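Local coordinates for protein cellulase (Xanthomonas axonopodis pv. citri, PDB 5HOS) that probably hydrolyses internal beta-1,4-glucosidic bonds of cellulose as an endoglucanase of glycosyl hydrolase family 5, at residues Ala37-Gln43 and Pro74-Arg79. Numbering follows the deposited sequence.
Sequences AEIKSSQ and PILWER
R79 reaches from the short helix that follows strand 70-75 into segment 37-43 of the loop after strand 29-34, linking the connections that leave the C-terminal ends of neighbouring strands of the (beta/alpha)8 barrel. Hydrogen bonds dominate. The side chain is extended from CG to NE, and its guanidinium meets backbone carbonyls with its edge. NH1 and NH2 converge end-on on I39 O (2.9 and 3.1 Å), which lies only 4° out of the guanidinium plane. NH1 also donates to A37 O at 2.9 Å, standing 45° out of that carbonyl's plane. NH2 bonds the carbonyls of both end residues of the type I turn K40-Q43: Q43 O at 3.0 Å, tilted 23° from the guanidinium plane, and, weakly, K40 O, which also accepts from Q43 N. NE donates to P45 O, so all three nitrogens are engaged, which limits rotation.

Two waters bridge the backbones: one accepts from A37 N and donates to P74 O (2.7 Å), the other donates to A37 O (2.8 Å) and accepts from L76 N.

Van der Waals packing completes the joint. L76 CD1 lies over one guanidinium face, offset toward its rim, and touches S41 CB at 3.8 Å. E38 runs alongside P74; its carboxylate bonds S35 OG and G36 N, and OE1 sits 3.6 Å from P74 CB.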
# COMPACT_ATOMS: atom_id res chain seq x y z
N ALA A 37 -5.31 -0.54 -12.12
CA ALA A 37 -6.76 -0.38 -11.90
C ALA A 37 -7.13 1.01 -11.36
O ALA A 37 -8.30 1.41 -11.42
CB ALA A 37 -7.28 -1.48 -10.96
N GLU A 38 -6.13 1.74 -10.85
CA GLU A 38 -6.33 3.05 -10.23
C GLU A 38 -6.10 4.23 -11.18
O GLU A 38 -6.43 5.37 -10.83
CB GLU A 38 -5.40 3.20 -9.01
CG GLU A 38 -3.96 3.65 -9.25
CD GLU A 38 -3.02 2.59 -9.82
OE1 GLU A 38 -3.46 1.51 -10.28
OE2 GLU A 38 -1.80 2.85 -9.81
N ILE A 39 -5.53 3.96 -12.35
CA ILE A 39 -5.04 5.03 -13.24
C ILE A 39 -6.15 5.76 -14.00
O ILE A 39 -7.30 5.30 -14.03
CB ILE A 39 -3.94 4.54 -14.21
CG1 ILE A 39 -4.51 3.62 -15.29
CG2 ILE A 39 -2.80 3.87 -13.44
CD1 ILE A 39 -3.49 3.15 -16.30
N LYS A 40 -5.78 6.90 -14.59
CA LYS A 40 -6.68 7.77 -15.35
C LYS A 40 -7.94 8.06 -14.54
O LYS A 40 -9.06 7.82 -15.01
CB LYS A 40 -7.01 7.17 -16.72
CG LYS A 40 -5.77 6.83 -17.52
CD LYS A 40 -6.05 6.71 -19.01
CE LYS A 40 -4.89 6.04 -19.74
NZ LYS A 40 -4.78 4.57 -19.50
N SER A 41 -7.73 8.57 -13.33
CA SER A 41 -8.82 8.72 -12.37
C SER A 41 -9.90 9.74 -12.78
O SER A 41 -11.01 9.68 -12.25
CB SER A 41 -8.28 9.06 -10.98
OG SER A 41 -7.60 10.29 -10.99
N SER A 42 -9.58 10.64 -13.71
CA SER A 42 -10.59 11.53 -14.30
C SER A 42 -11.71 10.78 -15.03
O SER A 42 -12.80 11.31 -15.19
CB SER A 42 -9.93 12.53 -15.27
OG SER A 42 -9.23 11.85 -16.28
N GLN A 43 -11.42 9.55 -15.47
CA GLN A 43 -12.42 8.70 -16.15
C GLN A 43 -13.23 7.87 -15.15
O GLN A 43 -12.77 6.82 -14.68
CB GLN A 43 -11.72 7.78 -17.17
CG GLN A 43 -10.88 8.53 -18.20
CD GLN A 43 -11.67 9.61 -18.91
OE1 GLN A 43 -12.69 9.31 -19.55
NE2 GLN A 43 -11.23 10.86 -18.80
N PRO A 74 -3.76 -1.45 -6.13
CA PRO A 74 -4.49 -0.21 -6.11
C PRO A 74 -5.79 -0.29 -6.90
O PRO A 74 -5.78 -0.77 -8.04
CB PRO A 74 -3.53 0.77 -6.80
CG PRO A 74 -2.19 0.21 -6.61
CD PRO A 74 -2.42 -1.27 -6.72
N ILE A 75 -6.88 0.15 -6.28
CA ILE A 75 -8.18 0.28 -6.92
C ILE A 75 -8.73 1.66 -6.61
O ILE A 75 -8.31 2.28 -5.63
CB ILE A 75 -9.18 -0.82 -6.49
CG1 ILE A 75 -9.54 -0.74 -4.99
CG2 ILE A 75 -8.60 -2.19 -6.80
CD1 ILE A 75 -10.76 0.07 -4.66
N LEU A 76 -9.62 2.15 -7.46
CA LEU A 76 -10.26 3.45 -7.26
C LEU A 76 -11.58 3.30 -6.55
O LEU A 76 -12.46 2.58 -7.04
CB LEU A 76 -10.55 4.16 -8.59
CG LEU A 76 -9.58 5.16 -9.18
CD1 LEU A 76 -10.33 5.95 -10.24
CD2 LEU A 76 -8.97 6.09 -8.16
N TRP A 77 -11.73 3.99 -5.42
CA TRP A 77 -12.98 3.98 -4.65
C TRP A 77 -14.20 4.17 -5.56
O TRP A 77 -15.16 3.41 -5.49
CB TRP A 77 -12.94 5.09 -3.58
CG TRP A 77 -14.05 5.08 -2.55
CD1 TRP A 77 -15.21 4.35 -2.56
CD2 TRP A 77 -14.11 5.91 -1.39
NE1 TRP A 77 -15.97 4.65 -1.46
CE2 TRP A 77 -15.33 5.61 -0.73
CE3 TRP A 77 -13.26 6.87 -0.84
CZ2 TRP A 77 -15.71 6.24 0.47
CZ3 TRP A 77 -13.65 7.50 0.36
CH2 TRP A 77 -14.85 7.19 0.99
N GLU A 78 -14.14 5.17 -6.44
CA GLU A 78 -15.29 5.54 -7.26
C GLU A 78 -15.66 4.49 -8.30
O GLU A 78 -16.83 4.42 -8.71
CB GLU A 78 -15.04 6.89 -7.94
CG GLU A 78 -14.88 8.04 -6.96
CD GLU A 78 -13.46 8.29 -6.49
OE1 GLU A 78 -12.54 7.48 -6.77
OE2 GLU A 78 -13.25 9.32 -5.82
N ARG A 79 -14.69 3.70 -8.73
CA ARG A 79 -14.96 2.56 -9.62
C ARG A 79 -15.61 1.40 -8.87
O ARG A 79 -16.49 0.74 -9.38
CB ARG A 79 -13.69 2.11 -10.31
CG ARG A 79 -13.12 3.17 -11.24
CD ARG A 79 -12.00 2.65 -12.12
NE ARG A 79 -11.67 3.67 -13.13
CZ ARG A 79 -10.46 4.12 -13.44
NH1 ARG A 79 -9.34 3.64 -12.88
NH2 ARG A 79 -10.35 5.07 -14.38
O HOH W 1 -4.13 -1.91 -9.86
O HOH W 2 -10.41 0.61 -9.73